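Acetyl-CoA acetyltransferase A (Ascaris suum, PDB 6BJA) binds coenzyme A and, as a thiolase-family acetyltransferase, probably catalyses acetyl transfer between coenzyme A thioesters through a covalent acyl-enzyme intermediate. Local coordinates at residues D10-A16 and A262-G268; A54-V60 and R114-L120. All blocks are in the same frame, centred on the assembly; numbering follows the deposited sequence.

Interaction 1. Residues D10-A16 and A262-G268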
ATOM      1  N   ASP A  10       8.521  45.063 -23.971  1.00 29.13           N
ATOM      2  CA  ASP A  10       9.159  43.970 -24.671  1.00 29.39           C
ATOM      3  C   ASP A  10       9.655  42.973 -23.637  1.00 26.13           C
ATOM      4  O   ASP A  10       9.876  43.336 -22.488  1.00 26.11           O
ATOM      5  CB  ASP A  10      10.321  44.468 -25.519  1.00 27.62           C
ATOM      6  CG  ASP A  10       9.875  45.303 -26.693  1.00 36.02           C
ATOM      7  OD1 ASP A  10       8.658  45.367 -26.957  1.00 37.75           O
ATOM      8  OD2 ASP A  10      10.752  45.889 -27.355  1.00 42.55           O
ATOM      9  N   VAL A  11       9.847  41.729 -24.063  1.00 22.48           N
ATOM     10  CA  VAL A  11      10.238  40.646 -23.170  1.00 19.76           C
ATOM     11  C   VAL A  11      11.618  40.109 -23.519  1.00 20.17           C
ATOM     12  O   VAL A  11      11.841  39.606 -24.615  1.00 20.60           O
ATOM     13  CB  VAL A  11       9.217  39.498 -23.244  1.00 20.77           C
ATOM     14  CG1 VAL A  11       9.605  38.343 -22.343  1.00 21.79           C
ATOM     15  CG2 VAL A  11       7.830  40.000 -22.867  1.00 25.09           C
ATOM     16  N   TYR A  12      12.546  40.230 -22.574  1.00 19.99           N
ATOM     17  CA  TYR A  12      13.903  39.724 -22.780  1.00 20.34           C
ATOM     18  C   TYR A  12      14.212  38.548 -21.881  1.00 19.09           C
ATOM     19  O   TYR A  12      13.691  38.448 -20.774  1.00 18.65           O
ATOM     20  CB  TYR A  12      14.922  40.832 -22.533  1.00 20.33           C
ATOM     21  CG  TYR A  12      14.853  41.915 -23.571  1.00 22.63           C
ATOM     22  CD1 TYR A  12      14.021  43.010 -23.390  1.00 24.91           C
ATOM     23  CD2 TYR A  12      15.608  41.842 -24.733  1.00 24.28           C
ATOM     24  CE1 TYR A  12      13.948  44.015 -24.340  1.00 28.69           C
ATOM     25  CE2 TYR A  12      15.536  42.832 -25.692  1.00 26.67           C
ATOM     26  CZ  TYR A  12      14.705  43.918 -25.485  1.00 30.05           C
ATOM     27  OH  TYR A  12      14.632  44.903 -26.436  1.00 35.96           O
ATOM     28  N   ILE A  13      15.055  37.651 -22.387  1.00 19.59           N
ATOM     29  CA  ILE A  13      15.619  36.562 -21.606  1.00 18.37           C
ATOM     30  C   ILE A  13      16.974  37.020 -21.084  1.00 18.36           C
ATOM     31  O   ILE A  13      17.854  37.317 -21.881  1.00 19.98           O
ATOM     32  CB  ILE A  13      15.778  35.297 -22.470  1.00 16.33           C
ATOM     33  CG1 ILE A  13      14.401  34.799 -22.916  1.00 18.84           C
ATOM     34  CG2 ILE A  13      16.506  34.204 -21.712  1.00 18.47           C
ATOM     35  CD1 ILE A  13      14.414  33.718 -23.966  1.00 18.44           C
ATOM     36  N   LEU A  14      17.136  37.083 -19.769  1.00 16.19           N
ATOM     37  CA  LEU A  14      18.413  37.493 -19.173  1.00 17.38           C
ATOM     38  C   LEU A  14      19.331  36.312 -18.940  1.00 20.56           C
ATOM     39  O   LEU A  14      20.554  36.461 -18.993  1.00 19.99           O
ATOM     40  CB  LEU A  14      18.190  38.208 -17.857  1.00 19.62           C
ATOM     41  CG  LEU A  14      17.346  39.481 -17.907  1.00 21.20           C
ATOM     42  CD1 LEU A  14      17.356  40.157 -16.544  1.00 21.87           C
ATOM     43  CD2 LEU A  14      17.849  40.438 -18.986  1.00 23.06           C
ATOM     44  N   SER A  15      18.744  35.146 -18.684  1.00 16.76           N
ATOM     45  CA  SER A  15      19.493  33.946 -18.382  1.00 18.19           C
ATOM     46  C   SER A  15      18.652  32.733 -18.710  1.00 17.96           C
ATOM     47  O   SER A  15      17.420  32.817 -18.729  1.00 19.15           O
ATOM     48  CB  SER A  15      19.917  33.908 -16.917  1.00 20.79           C
ATOM     49  OG  SER A  15      18.787  33.901 -16.063  1.00 20.63           O
ATOM     50  N   ALA A  16      19.342  31.618 -18.933  1.00 17.12           N
ATOM     51  CA  ALA A  16      18.715  30.368 -19.392  1.00 16.02           C
ATOM     52  C   ALA A  16      19.668  29.223 -19.051  1.00 15.70           C
ATOM     53  O   ALA A  16      20.752  29.121 -19.621  1.00 17.71           O
ATOM     54  CB  ALA A  16      18.445  30.425 -20.866  1.00 18.93           C
ATOM     55  N   ALA A 262      15.478  26.688 -16.225  1.00 14.06           N
ATOM     56  CA  ALA A 262      14.935  27.982 -15.806  1.00 14.54           C
ATOM     57  C   ALA A 262      15.436  29.134 -16.643  1.00 17.93           C
ATOM     58  O   ALA A 262      16.599  29.132 -17.081  1.00 17.21           O
ATOM     59  CB  ALA A 262      15.285  28.267 -14.313  1.00 13.15           C
ATOM     60  N   CYS A 263      14.577  30.129 -16.820  1.00 15.99           N
ATOM     61  CA  CYS A 263      14.954  31.398 -17.441  1.00 17.90           C
ATOM     62  C   CYS A 263      14.485  32.558 -16.595  1.00 18.82           C
ATOM     63  O   CYS A 263      13.376  32.524 -16.056  1.00 17.60           O
ATOM     64  CB  CYS A 263      14.333  31.579 -18.814  1.00 19.96           C
ATOM     65  SG  CYS A 263      14.713  30.350 -20.047  1.00 21.16           S
ATOM     66  N   VAL A 264      15.303  33.602 -16.493  1.00 16.51           N
ATOM     67  CA  VAL A 264      14.823  34.870 -15.942  1.00 16.73           C
ATOM     68  C   VAL A 264      14.390  35.751 -17.105  1.00 17.84           C
ATOM     69  O   VAL A 264      15.139  35.930 -18.060  1.00 17.79           O
ATOM     70  CB  VAL A 264      15.903  35.567 -15.096  1.00 17.21           C
ATOM     71  CG1 VAL A 264      15.505  36.988 -14.730  1.00 16.97           C
ATOM     72  CG2 VAL A 264      16.153  34.775 -13.857  1.00 18.89           C
ATOM     73  N   LEU A 265      13.181  36.311 -17.003  1.00 17.39           N
ATOM     74  CA  LEU A 265      12.642  37.199 -18.017  1.00 15.80           C
ATOM     75  C   LEU A 265      12.557  38.606 -17.442  1.00 17.12           C
ATOM     76  O   LEU A 265      12.258  38.776 -16.262  1.00 18.42           O
ATOM     77  CB  LEU A 265      11.251  36.733 -18.469  1.00 16.37           C
ATOM     78  CG  LEU A 265      11.122  35.261 -18.856  1.00 17.68           C
ATOM     79  CD1 LEU A 265       9.671  34.899 -19.133  1.00 20.13           C
ATOM     80  CD2 LEU A 265      11.952  34.936 -20.060  1.00 19.24           C
ATOM     81  N   ALA A 266      12.828  39.605 -18.271  1.00 18.12           N
ATOM     82  CA  ALA A 266      12.705  40.994 -17.828  1.00 19.55           C
ATOM     83  C   ALA A 266      12.187  41.902 -18.951  1.00 20.79           C
ATOM     84  O   ALA A 266      12.392  41.638 -20.138  1.00 23.21           O
ATOM     85  CB  ALA A 266      14.055  41.508 -17.303  1.00 22.22           C
ATOM     86  N   SER A 267      11.510  42.986 -18.554  1.00 20.61           N
ATOM     87  CA  SER A 267      10.974  43.928 -19.518  1.00 22.81           C
ATOM     88  C   SER A 267      12.071  44.788 -20.136  1.00 23.91           C
ATOM     89  O   SER A 267      13.164  44.914 -19.583  1.00 24.22           O
ATOM     90  CB  SER A 267       9.928  44.828 -18.848  1.00 25.06           C
ATOM     91  OG  SER A 267      10.569  45.778 -18.018  1.00 24.54           O
ATOM     92  N   GLY A 268      11.770  45.386 -21.285  1.00 26.55           N
ATOM     93  CA  GLY A 268      12.672  46.334 -21.911  1.00 26.92           C
ATOM     94  C   GLY A 268      13.032  47.478 -20.977  1.00 27.72           C
ATOM     95  O   GLY A 268      14.175  47.950 -20.991  1.00 29.22           O
TER
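Leu-14 turns its CG beside the backbone N and opposite the carbonyl carbon (chi1 -60°), which sends the isopropyl end across Ala-266 and Val-264. Its CD1 branch reaches Ala-266 CB at 3.6 Å and Val-264 CG1 at 4.1 Å. The same first-torsion choice in Tyr-12 sets the ring alongside the end of the partner strand: Ala-266 O and Gly-268 N lie in plane at its edge, and CE1 approaches Gly-268 CA at 3.6 Å. On the other face of the sheet, Ile-13 and Leu-265 run side by side, with Ile-13 CG1 3.8 Å from Leu-265 CD2. Further along that face Ala-16 CB meets Cys-263 SG at 3.8 Å.

The backbones are antiparallel and twisted, their directions 140° apart. Tyr-12 and Ala-266 exchange two bonds, of which Tyr-12 N to Ala-266 O is 2.8 Å. After Leu-14 N to Val-264 O, 2.9 Å, the ladder shifts: Leu-14 and Ser-15 together face Val-264 in a beta bulge, where the return bond from Val-264 N to Ser-15 O is bent (138° at the hydrogen).

Ser-15 OG is bonded to Ala-44 O of helix 33-48, and Asp-10 OD2 pairs with Lys-281 on the next strand. Helix 97-110 packs on Val-11 and Leu-265, so helices lie on both faces. Strand 257-267 runs against both its neighbours, 11-23 and 116-124, as is characteristic of the N-terminal mixed sheet (order 3-2-4-5-1) of the thiolase fold.

Interaction 2. Residues A54-V60 and R114-L120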
ATOM      1  N   ALA A  54      14.821  41.159  -6.678  1.00 20.83           N
ATOM      2  CA  ALA A  54      14.151  41.795  -7.813  1.00 21.01           C
ATOM      3  C   ALA A  54      13.143  40.891  -8.526  1.00 19.79           C
ATOM      4  O   ALA A  54      12.381  41.356  -9.379  1.00 20.96           O
ATOM      5  CB  ALA A  54      15.179  42.274  -8.797  1.00 25.82           C
ATOM      6  N   ILE A  55      13.158  39.604  -8.199  1.00 19.37           N
ATOM      7  CA  ILE A  55      12.277  38.642  -8.861  1.00 17.77           C
ATOM      8  C   ILE A  55      10.863  38.780  -8.311  1.00 20.06           C
ATOM      9  O   ILE A  55      10.654  38.602  -7.111  1.00 21.06           O
ATOM     10  CB  ILE A  55      12.762  37.201  -8.653  1.00 17.68           C
ATOM     11  CG1 ILE A  55      14.238  37.036  -9.048  1.00 21.60           C
ATOM     12  CG2 ILE A  55      11.855  36.238  -9.436  1.00 20.62           C
ATOM     13  CD1 ILE A  55      14.569  37.405 -10.490  1.00 24.03           C
ATOM     14  N   GLU A  56       9.899  39.081  -9.184  1.00 17.98           N
ATOM     15  CA  GLU A  56       8.539  39.443  -8.754  1.00 19.10           C
ATOM     16  C   GLU A  56       7.561  38.269  -8.721  1.00 20.87           C
ATOM     17  O   GLU A  56       6.561  38.292  -7.986  1.00 19.97           O
ATOM     18  CB  GLU A  56       7.971  40.542  -9.661  1.00 19.89           C
ATOM     19  CG  GLU A  56       8.743  41.853  -9.522  1.00 21.55           C
ATOM     20  CD  GLU A  56       8.491  42.865 -10.632  1.00 30.25           C
ATOM     21  OE1 GLU A  56       7.780  42.571 -11.599  1.00 28.24           O
ATOM     22  OE2 GLU A  56       9.025  43.990 -10.531  1.00 47.51           O
ATOM     23  N   GLU A  57       7.836  37.268  -9.550  1.00 17.53           N
ATOM     24  CA  GLU A  57       7.034  36.048  -9.655  1.00 18.75           C
ATOM     25  C   GLU A  57       7.896  34.851  -9.968  1.00 17.68           C
ATOM     26  O   GLU A  57       8.874  34.982 -10.698  1.00 18.17           O
ATOM     27  CB  GLU A  57       5.998  36.106 -10.780  1.00 25.67           C
ATOM     28  CG  GLU A  57       4.860  36.991 -10.579  1.00 28.22           C
ATOM     29  CD  GLU A  57       3.701  36.661 -11.531  1.00 28.46           C
ATOM     30  OE1 GLU A  57       3.585  35.497 -12.018  1.00 23.88           O
ATOM     31  OE2 GLU A  57       2.906  37.581 -11.785  1.00 29.09           O
ATOM     32  N   THR A  58       7.476  33.691  -9.467  1.00 17.11           N
ATOM     33  CA  THR A  58       8.103  32.405  -9.761  1.00 16.93           C
ATOM     34  C   THR A  58       7.051  31.484 -10.332  1.00 17.51           C
ATOM     35  O   THR A  58       6.063  31.207  -9.652  1.00 18.57           O
ATOM     36  CB  THR A  58       8.693  31.817  -8.510  1.00 21.33           C
ATOM     37  OG1 THR A  58       9.642  32.760  -7.980  1.00 19.98           O
ATOM     38  CG2 THR A  58       9.397  30.494  -8.785  1.00 20.65           C
ATOM     39  N   ILE A  59       7.238  31.051 -11.577  1.00 15.68           N
ATOM     40  CA  ILE A  59       6.220  30.266 -12.280  1.00 15.80           C
ATOM     41  C   ILE A  59       6.862  28.944 -12.659  1.00 16.20           C
ATOM     42  O   ILE A  59       7.835  28.935 -13.400  1.00 15.66           O
ATOM     43  CB  ILE A  59       5.706  30.962 -13.558  1.00 16.40           C
ATOM     44  CG1 ILE A  59       5.295  32.399 -13.270  1.00 19.09           C
ATOM     45  CG2 ILE A  59       4.554  30.157 -14.179  1.00 18.40           C
ATOM     46  CD1 ILE A  59       5.080  33.240 -14.484  1.00 22.05           C
ATOM     47  N   VAL A  60       6.309  27.840 -12.167  1.00 15.80           N
ATOM     48  CA  VAL A  60       6.949  26.536 -12.293  1.00 16.07           C
ATOM     49  C   VAL A  60       6.080  25.490 -12.943  1.00 15.24           C
ATOM     50  O   VAL A  60       4.998  25.174 -12.448  1.00 15.61           O
ATOM     51  CB  VAL A  60       7.363  25.971 -10.927  1.00 14.59           C
ATOM     52  CG1 VAL A  60       8.120  24.649 -11.123  1.00 16.19           C
ATOM     53  CG2 VAL A  60       8.215  26.969 -10.159  1.00 15.57           C
ATOM     54  N   ARG A 114       4.031  42.862 -14.442  1.00 24.12           N
ATOM     55  CA  ARG A 114       5.364  42.537 -13.914  1.00 27.44           C
ATOM     56  C   ARG A 114       6.483  43.102 -14.770  1.00 28.16           C
ATOM     57  O   ARG A 114       6.311  43.353 -15.969  1.00 27.42           O
ATOM     58  CB  ARG A 114       5.566  41.023 -13.833  1.00 23.08           C
ATOM     59  CG  ARG A 114       4.582  40.285 -13.000  1.00 23.34           C
ATOM     60  CD  ARG A 114       4.512  40.801 -11.588  1.00 24.46           C
ATOM     61  NE  ARG A 114       3.738  39.913 -10.737  1.00 26.18           N
ATOM     62  CZ  ARG A 114       3.439  40.158  -9.471  1.00 23.99           C
ATOM     63  NH1 ARG A 114       3.876  41.274  -8.889  1.00 29.20           N
ATOM     64  NH2 ARG A 114       2.731  39.292  -8.769  1.00 26.31           N
ATOM     65  N   ARG A 115       7.650  43.250 -14.141  1.00 23.91           N
ATOM     66  CA  ARG A 115       8.865  43.680 -14.825  1.00 26.14           C
ATOM     67  C   ARG A 115       9.883  42.554 -14.928  1.00 21.63           C
ATOM     68  O   ARG A 115      10.649  42.505 -15.877  1.00 21.88           O
ATOM     69  CB  ARG A 115       9.505  44.857 -14.092  1.00 28.74           C
ATOM     70  CG  ARG A 115       8.801  46.196 -14.289  1.00 36.04           C
ATOM     71  CD  ARG A 115       9.173  47.173 -13.166  1.00 35.84           C
ATOM     72  NE  ARG A 115      10.560  47.643 -13.204  1.00 42.67           N
ATOM     73  CZ  ARG A 115      10.975  48.713 -13.878  1.00 40.79           C
ATOM     74  NH1 ARG A 115      12.247  49.065 -13.850  1.00 49.37           N
ATOM     75  NH2 ARG A 115      10.123  49.429 -14.600  1.00 53.24           N
ATOM     76  N   ILE A 116       9.919  41.696 -13.912  1.00 21.17           N
ATOM     77  CA  ILE A 116      10.958  40.671 -13.779  1.00 19.27           C
ATOM     78  C   ILE A 116      10.349  39.398 -13.210  1.00 20.44           C
ATOM     79  O   ILE A 116       9.762  39.423 -12.146  1.00 20.13           O
ATOM     80  CB  ILE A 116      12.099  41.121 -12.849  1.00 19.85           C
ATOM     81  CG1 ILE A 116      12.717  42.428 -13.349  1.00 22.69           C
ATOM     82  CG2 ILE A 116      13.163  40.028 -12.765  1.00 20.20           C
ATOM     83  CD1 ILE A 116      13.599  43.108 -12.312  1.00 25.88           C
ATOM     84  N   VAL A 117      10.484  38.275 -13.912  1.00 19.85           N
ATOM     85  CA  VAL A 117       9.991  37.024 -13.366  1.00 20.53           C
ATOM     86  C   VAL A 117      10.962  35.894 -13.656  1.00 19.59           C
ATOM     87  O   VAL A 117      11.818  36.017 -14.542  1.00 20.05           O
ATOM     88  CB  VAL A 117       8.610  36.631 -13.934  1.00 22.43           C
ATOM     89  CG1 VAL A 117       7.581  37.772 -13.780  1.00 20.35           C
ATOM     90  CG2 VAL A 117       8.718  36.241 -15.344  1.00 20.28           C
ATOM     91  N   VAL A 118      10.838  34.810 -12.898  1.00 16.66           N
ATOM     92  CA  VAL A 118      11.554  33.590 -13.233  1.00 16.09           C
ATOM     93  C   VAL A 118      10.534  32.518 -13.624  1.00 17.17           C
ATOM     94  O   VAL A 118       9.529  32.302 -12.929  1.00 16.78           O
ATOM     95  CB  VAL A 118      12.482  33.119 -12.076  1.00 17.15           C
ATOM     96  CG1 VAL A 118      11.724  32.675 -10.822  1.00 20.47           C
ATOM     97  CG2 VAL A 118      13.416  32.003 -12.606  1.00 17.99           C
ATOM     98  N   ALA A 119      10.768  31.905 -14.786  1.00 16.74           N
ATOM     99  CA  ALA A 119       9.915  30.856 -15.316  1.00 14.47           C
ATOM    100  C   ALA A 119      10.762  29.600 -15.456  1.00 15.27           C
ATOM    101  O   ALA A 119      11.857  29.645 -16.027  1.00 16.05           O
ATOM    102  CB  ALA A 119       9.345  31.278 -16.640  1.00 16.70           C
ATOM    103  N   LEU A 120      10.274  28.480 -14.946  1.00 14.09           N
ATOM    104  CA  LEU A 120      11.045  27.257 -14.962  1.00 14.25           C
ATOM    105  C   LEU A 120      10.172  26.014 -14.997  1.00 14.66           C
ATOM    106  O   LEU A 120       8.948  26.079 -14.879  1.00 14.26           O
ATOM    107  CB  LEU A 120      11.960  27.219 -13.728  1.00 14.73           C
ATOM    108  CG  LEU A 120      11.271  27.171 -12.373  1.00 14.79           C
ATOM    109  CD1 LEU A 120      11.881  26.113 -11.501  1.00 16.30           C
ATOM    110  CD2 LEU A 120      11.297  28.538 -11.717  1.00 16.49           C
TER
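Parallel strands 57-61 and 116-124 are neighbours in the N-terminal sheet of the thiolase fold, joined here from the loops that lead in to the pair Val-60 and Leu-120. Strand 87-92 flanks 57-61 on its other edge, and helix 97-110 carries the chain from 87-92 over 57-61 into 116-124, a beta-alpha-beta crossover with one strand lying between.

Polar side chains tie the loop before strand 116-124 to the start of strand 57-61 and the residue ahead of it. Arg-114 bends at its second torsion (chi2 -56°), bringing the NE edge of its guanidinium to Glu-57 in a salt bridge. NE points straight at Glu-57 OE2 (2.7 Å, 178° at the hydrogen), in the guanidinium plane and on the anti lone pair of the carboxylate. The two planes stand 83° apart, and Glu-56 O lies over one guanidinium face. NH2 is also bonded to Gln-87 OE1, which helps fix the rotation of the group.

Glu-56, extended beyond CG, reaches the backbone of the same loop. Its OE1 accepts Arg-115 N at 2.6 Å, from the syn side, and more weakly Ile-116 N at 3.3 Å, while its own N donates to Ile-116 O at 3.0 Å. The buried N of Glu-57 has no partner. The guanidinium of Arg-115 leads away to Glu-269 and Glu-273.

The regular ladder follows, with Ile-59 N bonded to Val-118 O at 2.9 Å. Ahead of it, Ile-55 and Ile-116 cross at about a right angle, CD1 of Ile-55 touching CG2 of Ile-116 at 3.7 Å. Val-118 CG1 lies beside Thr-58, whose OG1 bonds Ser-77 OG in helix 72-79. On this same face Val-60 CG2 rests against Leu-120 CG at 3.8 Å.

Both interactions are largely buried and belong to one sheet, where strands 257-267 and 116-124 are neighbours: Leu-265 N to Val-117 O and Ser-267 N to Arg-115 O are probable hydrogen bonds joining them. Interaction 1 is antiparallel, bulged and mainly apolar between side chains, its exposed residue being Asp-10. Interaction 2 is parallel and sets charged groups at the strand entry, with apolar packing deeper in. Helix 97-110 lies against one face of both. Helix 268-274, which starts after the Ser-267 N-cap of interaction 1, also provides the acidic partners of Arg-115 in interaction 2. In sequence, 54-60 and 114-120 nest between 10-16 and 262-268.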